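Local coordinates for protein succinate-semialdehyde dehydrogenase (Synechococcus sp., PDB 4ITA) that probably catalyses the oxidation of succinic semialdehyde to succinate with NADP as cofactor, as a member of the aldehyde dehydrogenase family, at residues Pro131-Pro135 against Asn259-Cys264; Leu312-Ser316 against Gly340-Pro344; Ile315-Val319 against Glu360-Val366. One frame throughout, in Å; residues are numbered along the deposited sequence.

Overall arrangement
All three contacts lie within one aldehyde dehydrogenase chain. Contact 1 joins the loop after strand 115-129 to the loop before strand 267-273, near the centre of the chain. Contacts 2 and 3 start later, both from helix 309-325, sharing Ile-315 and Ser-316, with centres about 8 Å apart. Their partners are the loop leading into strand 346-349 and the segment leading into strand 366-372; both strands belong to the seven-stranded mixed sheet that also holds strand 267-273. Contact 3 touches contact 1 through Phe-363 and Pro-365, with centres about 13 Å apart. Contacts 1 and 3 both reach the NADPH, and since contact 3 touches contact 2 through Tyr-343, packing runs from helix 309-325 to the cofactor site.

Contact 1: Pro131-Pro135 against Asn259-Cys264. With NDP (NADPH dihydro-nicotinamide-adenine-dinucleotide phosphate), chain C.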
# COMPACT_ATOMS: atom_id res chain seq x y z
N PRO A 131 4.61 18.42 4.94
CA PRO A 131 5.61 19.44 4.61
C PRO A 131 5.08 20.87 4.72
O PRO A 131 3.87 21.10 4.80
CB PRO A 131 5.92 19.13 3.15
CG PRO A 131 4.59 18.76 2.61
CD PRO A 131 3.89 17.97 3.73
N TRP A 132 6.00 21.84 4.71
CA TRP A 132 5.60 23.23 4.88
C TRP A 132 4.99 23.86 3.63
O TRP A 132 4.44 24.95 3.72
CB TRP A 132 6.78 24.09 5.38
CG TRP A 132 8.05 23.91 4.58
CD1 TRP A 132 9.16 23.22 4.97
CD2 TRP A 132 8.33 24.41 3.26
NE1 TRP A 132 10.11 23.26 3.99
CE2 TRP A 132 9.63 23.98 2.93
CE3 TRP A 132 7.62 25.19 2.35
CZ2 TRP A 132 10.23 24.30 1.71
CZ3 TRP A 132 8.22 25.49 1.12
CH2 TRP A 132 9.51 25.05 0.82
N ASN A 133 5.07 23.22 2.46
CA ASN A 133 4.71 23.96 1.24
C ASN A 133 3.23 24.24 1.04
O ASN A 133 2.87 25.28 0.49
CB ASN A 133 5.38 23.37 -0.02
CG ASN A 133 4.81 22.04 -0.43
OD1 ASN A 133 4.34 21.25 0.39
ND2 ASN A 133 4.85 21.78 -1.74
N PHE A 134 2.37 23.34 1.50
CA PHE A 134 0.93 23.58 1.52
C PHE A 134 0.48 23.18 2.91
O PHE A 134 -0.08 22.10 3.11
CB PHE A 134 0.20 22.78 0.44
CG PHE A 134 0.53 23.22 -0.97
CD1 PHE A 134 1.50 22.57 -1.70
CD2 PHE A 134 -0.14 24.29 -1.54
CE1 PHE A 134 1.81 22.97 -3.00
CE2 PHE A 134 0.16 24.70 -2.84
CZ PHE A 134 1.14 24.04 -3.57
N PRO A 135 0.75 24.05 3.89
CA PRO A 135 0.68 23.65 5.30
C PRO A 135 -0.74 23.40 5.81
O PRO A 135 -0.88 22.76 6.85
CB PRO A 135 1.35 24.81 6.03
CG PRO A 135 1.10 26.00 5.14
CD PRO A 135 1.14 25.47 3.73
N ASN A 259 3.17 29.28 -5.75
CA ASN A 259 3.73 28.85 -4.47
C ASN A 259 5.23 29.11 -4.42
O ASN A 259 5.99 28.34 -3.80
CB ASN A 259 3.44 27.38 -4.18
CG ASN A 259 3.20 27.12 -2.71
OD1 ASN A 259 2.40 27.82 -2.09
ND2 ASN A 259 3.89 26.14 -2.14
N ASN A 260 5.66 30.19 -5.08
CA ASN A 260 7.07 30.55 -5.20
C ASN A 260 7.92 29.41 -5.77
O ASN A 260 9.10 29.25 -5.43
CB ASN A 260 7.62 31.06 -3.86
CG ASN A 260 6.75 32.15 -3.26
OD1 ASN A 260 6.15 32.94 -3.99
ND2 ASN A 260 6.66 32.20 -1.94
N GLY A 261 7.29 28.62 -6.63
CA GLY A 261 7.93 27.48 -7.26
C GLY A 261 7.92 26.21 -6.45
O GLY A 261 8.29 25.15 -6.95
N GLN A 262 7.50 26.30 -5.19
CA GLN A 262 7.64 25.18 -4.25
C GLN A 262 6.43 24.25 -4.27
O GLN A 262 5.67 24.14 -3.30
CB GLN A 262 7.90 25.72 -2.84
CG GLN A 262 9.16 26.59 -2.79
CD GLN A 262 9.17 27.56 -1.63
OE1 GLN A 262 10.17 27.68 -0.92
NE2 GLN A 262 8.05 28.26 -1.43
N SER A 263 6.24 23.59 -5.41
CA SER A 263 5.17 22.62 -5.54
C SER A 263 5.68 21.36 -6.17
O SER A 263 6.47 21.38 -7.12
CB SER A 263 4.03 23.16 -6.39
OG SER A 263 3.06 22.13 -6.56
N CYS A 264 5.21 20.24 -5.65
CA CYS A 264 5.55 18.94 -6.19
C CYS A 264 5.11 18.77 -7.65
O CYS A 264 5.73 18.02 -8.40
CB CYS A 264 4.93 17.85 -5.32
SG CYS A 264 3.13 18.02 -5.08
PA NDP C . 11.24 17.25 3.92
O1A NDP C . 11.14 15.82 3.48
O2A NDP C . 12.56 17.80 4.37
O5B NDP C . 10.20 17.47 5.12
C5B NDP C . 8.84 17.03 5.04
C4B NDP C . 8.36 16.51 6.40
O4B NDP C . 9.11 15.34 6.73
C3B NDP C . 8.61 17.48 7.54
O3B NDP C . 7.58 17.30 8.53
C2B NDP C . 9.94 17.01 8.10
O2B NDP C . 10.14 17.36 9.47
C1B NDP C . 9.74 15.53 8.00
N9A NDP C . 10.98 14.73 7.95
C8A NDP C . 12.14 15.03 7.34
N7A NDP C . 13.03 14.02 7.50
C5A NDP C . 12.41 13.05 8.21
C6A NDP C . 12.75 11.72 8.74
N6A NDP C . 13.98 11.21 8.52
N1A NDP C . 11.81 11.07 9.43
C2A NDP C . 10.58 11.57 9.65
N3A NDP C . 10.20 12.78 9.20
C4A NDP C . 11.06 13.53 8.50
O3 NDP C . 10.60 18.08 2.68
PN NDP C . 10.89 19.55 2.04
O1N NDP C . 12.37 19.84 1.98
O2N NDP C . 9.95 20.51 2.70
O5D NDP C . 10.39 19.31 0.53
C5D NDP C . 9.02 19.07 0.26
C4D NDP C . 8.89 17.86 -0.65
O4D NDP C . 7.55 17.36 -0.61
C3D NDP C . 9.17 18.18 -2.11
O3D NDP C . 9.96 17.14 -2.70
C2D NDP C . 7.77 18.25 -2.68
O2D NDP C . 7.79 18.04 -4.09
C1D NDP C . 7.08 17.12 -1.94
N1N NDP C . 5.62 17.28 -2.04
C2N NDP C . 4.85 16.22 -2.37
C3N NDP C . 3.58 16.43 -2.91
C7N NDP C . 2.68 15.28 -3.26
O7N NDP C . 1.50 15.35 -2.92
N7N NDP C . 3.17 14.24 -3.92
C4N NDP C . 3.08 17.83 -3.19
C5N NDP C . 3.79 18.78 -2.35
C6N NDP C . 5.03 18.47 -1.81
P2B NDP C . 11.07 18.60 9.89
O1X NDP C . 10.99 18.55 11.39
O2X NDP C . 12.46 18.29 9.37
O3X NDP C . 10.49 19.85 9.32
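Trp-132, Asn-133 and Phe-134 pack against Asn-259, Gln-262 and Ser-263 where two loops of the aldehyde dehydrogenase fold meet beside the nicotinamide of NADPH. Two hydrogen bonds cross between the loops. Asn-133 ND2 donates to Gln-262 O at 2.9 Å, nearly straight at 163°, while Asn-259 ND2 reaches the same oxygen from the other face of its carbonyl plane. Asn-259 ND2 also gives a bond to Asn-133 O, 2.9 Å away; its OD1 is held by Lys-77. Asparagine suits both places: its short amide brings an NH2 to nearby carbonyls, and that of Asn-259 uses both N-H groups. Gln-262 NE2 returns to Asn-259 O while its OE1 accepts from Ala-307 N.

Flat groups supply the packing. The Asn-259 amide stacks on one face of the Phe-134 ring, the planes only 8° apart, with ND2 3.7 Å from CZ of Phe-134. The Trp-132 indole instead meets the glutamine amide steeply, its CH2 3.2 Å from Gln-262 OE1.

The cofactor lies against both loops, and its covalent link to Cys-264 is consistent with a cofactor-dependent protection of this cysteine from oxidation. With its CG between the backbone N and carbonyl carbon (chi1 71°), Asn-133 sets ND2 3.2 Å from NADPH C5N. Next to that atom on the ring, C4N is bonded to Cys-264 SG at 1.9 Å.

Contact 2: Leu312-Ser316 against Gly340-Pro344; sequences LQDIS and GYFYP. With EDO (1,2-ethanediol), chain G.
Leu-312 and Tyr-343 both swing their CG atoms away from their own backbone nitrogens (chi1 179° and -161°), which carries the leucine branch outward from the helix and lays the tyrosine ring along the helix flank to meet it. The two methyls of Leu-312 divide the work. CD1 comes in near the ring plane, 3.8 Å from Tyr-343 CD1, and also rests by Phe-342 O, while CD2 turns to an earlier loop residue and touches Tyr-341 CA at 3.8 Å. A forked aliphatic residue fits here because it spans three consecutive loop residues.

One turn along, Ile-315 sends CG2 over a face of the Tyr-343 ring in a CH-pi contact, 4.1 Å from CG2 to the ring centroid and 16° off the normal. The opposite face is covered by Pro-344 CD, so the ring is sandwiched and unlikely to turn freely. Ser-316 OG, 3.5 Å from Tyr-343 CE1, brings a hydroxyl close to the ring, but its hydrogen bond runs back along its own helix to Leu-312 O at 2.8 Å. That carbonyl also accepts from Ser-316 N, on the other face of its plane; a serine suits the place, since its short side chain lies near the ring while its hydroxyl is taken up by the helix backbone.

The contact is structural packing: it lays the loop between strands 328-331 and 346-349 along helix 309-325, with Tyr-343 reaching on to Val-319 of that helix and Val-366 of strand 366-372.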
# COMPACT_ATOMS: atom_id res chain seq x y z
N LEU A 312 16.87 28.18 -0.15
CA LEU A 312 17.58 29.21 -0.88
C LEU A 312 19.02 28.78 -1.19
O LEU A 312 19.49 28.94 -2.32
CB LEU A 312 17.56 30.52 -0.10
CG LEU A 312 18.31 31.69 -0.77
CD1 LEU A 312 17.68 32.06 -2.10
CD2 LEU A 312 18.38 32.90 0.15
N GLN A 313 19.71 28.23 -0.20
CA GLN A 313 21.08 27.76 -0.40
C GLN A 313 21.12 26.64 -1.42
O GLN A 313 22.00 26.61 -2.30
CB GLN A 313 21.69 27.30 0.92
CG GLN A 313 21.97 28.42 1.90
CD GLN A 313 22.29 27.90 3.28
OE1 GLN A 313 22.08 26.72 3.57
NE2 GLN A 313 22.80 28.77 4.14
N ASP A 314 20.18 25.71 -1.31
CA ASP A 314 20.15 24.56 -2.21
C ASP A 314 19.92 24.97 -3.67
O ASP A 314 20.68 24.55 -4.56
CB ASP A 314 19.11 23.53 -1.77
CG ASP A 314 19.50 22.80 -0.50
OD1 ASP A 314 20.68 22.87 -0.09
OD2 ASP A 314 18.62 22.14 0.09
N ILE A 315 18.89 25.77 -3.95
CA ILE A 315 18.65 26.16 -5.34
C ILE A 315 19.80 27.00 -5.89
O ILE A 315 20.17 26.87 -7.06
CB ILE A 315 17.28 26.87 -5.54
CG1 ILE A 315 16.99 27.07 -7.04
CG2 ILE A 315 17.23 28.21 -4.82
CD1 ILE A 315 16.73 25.78 -7.82
N SER A 316 20.38 27.85 -5.05
CA SER A 316 21.49 28.69 -5.49
C SER A 316 22.65 27.82 -5.94
O SER A 316 23.27 28.08 -6.98
CB SER A 316 21.93 29.64 -4.37
OG SER A 316 20.90 30.56 -4.04
N GLY A 340 15.29 38.63 3.54
CA GLY A 340 14.39 37.53 3.22
C GLY A 340 15.00 36.59 2.21
O GLY A 340 15.94 36.94 1.50
N TYR A 341 14.44 35.39 2.11
CA TYR A 341 15.05 34.33 1.31
C TYR A 341 14.62 34.38 -0.16
O TYR A 341 14.10 33.40 -0.70
CB TYR A 341 14.72 32.96 1.91
CG TYR A 341 14.92 32.86 3.40
CD1 TYR A 341 16.07 33.36 4.00
CD2 TYR A 341 13.95 32.29 4.21
CE1 TYR A 341 16.25 33.28 5.37
CE2 TYR A 341 14.12 32.20 5.58
CZ TYR A 341 15.27 32.69 6.15
OH TYR A 341 15.44 32.61 7.52
N PHE A 342 14.85 35.52 -0.81
CA PHE A 342 14.35 35.77 -2.15
C PHE A 342 15.25 35.21 -3.25
O PHE A 342 16.46 35.44 -3.26
CB PHE A 342 14.11 37.26 -2.38
CG PHE A 342 12.88 37.80 -1.70
CD1 PHE A 342 12.96 38.34 -0.42
CD2 PHE A 342 11.65 37.76 -2.33
CE1 PHE A 342 11.82 38.83 0.20
CE2 PHE A 342 10.52 38.24 -1.72
CZ PHE A 342 10.60 38.78 -0.44
N TYR A 343 14.63 34.45 -4.15
CA TYR A 343 15.28 33.96 -5.37
C TYR A 343 14.36 34.28 -6.55
O TYR A 343 13.16 34.01 -6.48
CB TYR A 343 15.54 32.46 -5.27
CG TYR A 343 16.59 31.98 -6.24
CD1 TYR A 343 17.93 31.95 -5.88
CD2 TYR A 343 16.26 31.58 -7.53
CE1 TYR A 343 18.91 31.53 -6.76
CE2 TYR A 343 17.23 31.16 -8.42
CZ TYR A 343 18.55 31.14 -8.03
OH TYR A 343 19.51 30.72 -8.92
N PRO A 344 14.90 34.87 -7.62
CA PRO A 344 14.05 35.35 -8.72
C PRO A 344 13.64 34.25 -9.69
O PRO A 344 14.33 33.24 -9.79
CB PRO A 344 14.98 36.34 -9.44
CG PRO A 344 16.32 35.72 -9.28
CD PRO A 344 16.32 35.15 -7.88
C1 EDO G . 18.83 35.81 3.84
O1 EDO G . 18.77 35.68 2.41
C2 EDO G . 18.43 37.22 4.24
O2 EDO G . 18.92 38.14 3.26

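Contact 3: Ile315-Val319 against Glu360-Val366; sequences ISRQV and EELFAPV. With NDP (NADPH dihydro-nicotinamide-adenine-dinucleotide phosphate), chain C; EDO (1,2-ethanediol), chain I; EDO (1,2-ethanediol), chain O.
Gln-318 stretches from helix 309-325 across to Glu-360, Glu-361 and Leu-362. Beyond CB its CG lies anti to the carbonyl carbon (chi1 -71°) and passes Glu-360 OE1 at 3.5 Å; CD then runs alongside Leu-362 CD2. At the tip NE2 donates to Glu-360 OE1, 2.9 Å away and almost straight at 170°, approaching from above the carboxylate plane. A second, weak bond joins NE2 to Glu-361 O at 3.3 Å. The amide OE1 accepts from O2 of an ethanediol, probably from the crystallisation liquor, at 2.7 Å, and that O2 accepts in turn from Phe-363 N. Glutamine suits the site because a long amide reaches from the helix to both the Glu-360 carboxylate and the Glu-361 carbonyl. Two waters link Glu-360 to Arg-317, and Lys-356 forms a salt bridge with the same carboxylate.

Beside these polar bonds the contact is apolar: Ile-315 sets CG1 3.6 Å from Ala-364 CB and against Val-366 CG2, where the small alanine admits the branched side chain.

On the cofactor side Glu-361 takes both hydroxyls of the nicotinamide ribose, with OE1 2.6 Å from NADPH O3D and OE2 2.8 Å from O2D. The Phe-363 ring turns a face to the same sugar, its CE1 3.4 Å from NADPH C2D, and also touches Asn-133. An alanine in place of Phe-363 would probably leave that ribose without its flat support and open a gap beside Asn-133. A glutamate gripping the nicotinamide ribose diol is characteristic of the cofactor site of aldehyde dehydrogenases.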
# COMPACT_ATOMS: atom_id res chain seq x y z
N ILE A 315 18.89 25.77 -3.95
CA ILE A 315 18.65 26.16 -5.34
C ILE A 315 19.80 27.00 -5.89
O ILE A 315 20.17 26.87 -7.06
CB ILE A 315 17.28 26.87 -5.54
CG1 ILE A 315 16.99 27.07 -7.04
CG2 ILE A 315 17.23 28.21 -4.82
CD1 ILE A 315 16.73 25.78 -7.82
N SER A 316 20.38 27.85 -5.05
CA SER A 316 21.49 28.69 -5.49
C SER A 316 22.65 27.82 -5.94
O SER A 316 23.27 28.08 -6.98
CB SER A 316 21.93 29.64 -4.37
OG SER A 316 20.90 30.56 -4.04
N ARG A 317 22.94 26.78 -5.16
CA ARG A 317 24.01 25.85 -5.50
C ARG A 317 23.69 25.04 -6.76
O ARG A 317 24.53 24.90 -7.64
CB ARG A 317 24.31 24.90 -4.33
CG ARG A 317 25.45 23.93 -4.63
CD ARG A 317 25.53 22.78 -3.62
NE ARG A 317 24.25 22.12 -3.40
CZ ARG A 317 23.67 21.29 -4.27
NH1 ARG A 317 24.25 21.03 -5.43
NH2 ARG A 317 22.49 20.75 -3.98
N GLN A 318 22.46 24.52 -6.84
CA GLN A 318 22.06 23.74 -8.01
C GLN A 318 22.23 24.55 -9.29
O GLN A 318 22.78 24.06 -10.29
CB GLN A 318 20.60 23.29 -7.90
CG GLN A 318 20.33 22.22 -6.87
CD GLN A 318 18.85 21.96 -6.73
OE1 GLN A 318 18.09 22.85 -6.37
NE2 GLN A 318 18.43 20.73 -7.02
N VAL A 319 21.76 25.79 -9.27
CA VAL A 319 21.88 26.66 -10.43
C VAL A 319 23.35 26.99 -10.72
O VAL A 319 23.79 26.88 -11.86
CB VAL A 319 21.05 27.94 -10.26
CG1 VAL A 319 21.32 28.91 -11.41
CG2 VAL A 319 19.57 27.57 -10.21
N GLU A 360 17.37 16.23 -10.83
CA GLU A 360 17.00 16.76 -9.52
C GLU A 360 15.72 17.57 -9.56
O GLU A 360 15.32 18.08 -10.62
CB GLU A 360 18.12 17.62 -8.94
CG GLU A 360 19.41 16.87 -8.72
CD GLU A 360 20.44 17.69 -7.98
OE1 GLU A 360 20.42 18.93 -8.08
OE2 GLU A 360 21.28 17.08 -7.27
N GLU A 361 15.09 17.70 -8.40
CA GLU A 361 13.92 18.56 -8.26
C GLU A 361 14.35 19.98 -7.97
O GLU A 361 15.14 20.22 -7.05
CB GLU A 361 13.00 18.06 -7.14
CG GLU A 361 11.78 18.96 -6.94
CD GLU A 361 10.78 18.42 -5.94
OE1 GLU A 361 11.22 17.89 -4.89
OE2 GLU A 361 9.56 18.53 -6.19
N LEU A 362 13.84 20.92 -8.75
CA LEU A 362 14.10 22.34 -8.53
C LEU A 362 12.90 22.95 -7.81
O LEU A 362 11.88 23.25 -8.42
CB LEU A 362 14.40 23.05 -9.85
CG LEU A 362 15.61 22.54 -10.64
CD1 LEU A 362 15.89 23.47 -11.81
CD2 LEU A 362 16.84 22.39 -9.75
N PHE A 363 13.05 23.12 -6.50
CA PHE A 363 11.94 23.50 -5.63
C PHE A 363 12.00 25.00 -5.40
O PHE A 363 12.24 25.47 -4.29
CB PHE A 363 12.05 22.72 -4.31
CG PHE A 363 10.72 22.40 -3.68
CD1 PHE A 363 9.76 21.68 -4.37
CD2 PHE A 363 10.45 22.80 -2.38
CE1 PHE A 363 8.55 21.37 -3.78
CE2 PHE A 363 9.24 22.49 -1.78
CZ PHE A 363 8.29 21.78 -2.48
N ALA A 364 11.78 25.75 -6.47
CA ALA A 364 12.01 27.18 -6.56
C ALA A 364 11.56 27.56 -7.97
O ALA A 364 11.37 26.68 -8.80
CB ALA A 364 13.49 27.47 -6.36
N PRO A 365 11.40 28.87 -8.26
CA PRO A 365 10.83 29.22 -9.56
C PRO A 365 11.86 29.21 -10.69
O PRO A 365 12.12 30.25 -11.31
CB PRO A 365 10.28 30.63 -9.34
CG PRO A 365 11.21 31.21 -8.31
CD PRO A 365 11.57 30.06 -7.39
N VAL A 366 12.43 28.04 -10.95
CA VAL A 366 13.54 27.89 -11.88
C VAL A 366 13.15 26.86 -12.94
O VAL A 366 13.00 25.67 -12.63
CB VAL A 366 14.83 27.43 -11.16
CG1 VAL A 366 15.99 27.26 -12.14
CG2 VAL A 366 15.19 28.41 -10.05
PA NDP C . 11.24 17.25 3.92
O1A NDP C . 11.14 15.82 3.48
O2A NDP C . 12.56 17.80 4.37
O5B NDP C . 10.20 17.47 5.12
C5B NDP C . 8.84 17.03 5.04
C4B NDP C . 8.36 16.51 6.40
O4B NDP C . 9.11 15.34 6.73
C3B NDP C . 8.61 17.48 7.54
O3B NDP C . 7.58 17.30 8.53
C2B NDP C . 9.94 17.01 8.10
O2B NDP C . 10.14 17.36 9.47
C1B NDP C . 9.74 15.53 8.00
N9A NDP C . 10.98 14.73 7.95
C8A NDP C . 12.14 15.03 7.34
N7A NDP C . 13.03 14.02 7.50
C5A NDP C . 12.41 13.05 8.21
C6A NDP C . 12.75 11.72 8.74
N6A NDP C . 13.98 11.21 8.52
N1A NDP C . 11.81 11.07 9.43
C2A NDP C . 10.58 11.57 9.65
N3A NDP C . 10.20 12.78 9.20
C4A NDP C . 11.06 13.53 8.50
O3 NDP C . 10.60 18.08 2.68
PN NDP C . 10.89 19.55 2.04
O1N NDP C . 12.37 19.84 1.98
O2N NDP C . 9.95 20.51 2.70
O5D NDP C . 10.39 19.31 0.53
C5D NDP C . 9.02 19.07 0.26
C4D NDP C . 8.89 17.86 -0.65
O4D NDP C . 7.55 17.36 -0.61
C3D NDP C . 9.17 18.18 -2.11
O3D NDP C . 9.96 17.14 -2.70
C2D NDP C . 7.77 18.25 -2.68
O2D NDP C . 7.79 18.04 -4.09
C1D NDP C . 7.08 17.12 -1.94
N1N NDP C . 5.62 17.28 -2.04
C2N NDP C . 4.85 16.22 -2.37
C3N NDP C . 3.58 16.43 -2.91
C7N NDP C . 2.68 15.28 -3.26
O7N NDP C . 1.50 15.35 -2.92
N7N NDP C . 3.17 14.24 -3.92
C4N NDP C . 3.08 17.83 -3.19
C5N NDP C . 3.79 18.78 -2.35
C6N NDP C . 5.03 18.47 -1.81
P2B NDP C . 11.07 18.60 9.89
O1X NDP C . 10.99 18.55 11.39
O2X NDP C . 12.46 18.29 9.37
O3X NDP C . 10.49 19.85 9.32
C1 EDO I . 16.16 21.79 -3.32
O1 EDO I . 15.38 20.80 -4.01
C2 EDO I . 15.84 23.18 -3.87
O2 EDO I . 15.62 23.06 -5.28
C1 EDO O . 12.35 19.56 -2.15
O1 EDO O . 13.05 18.97 -3.25
C2 EDO O . 13.29 20.32 -1.22
O2 EDO O . 13.85 19.41 -0.27
O HOH W 1 22.85 20.00 -8.08
O HOH W 2 22.37 18.20 -5.18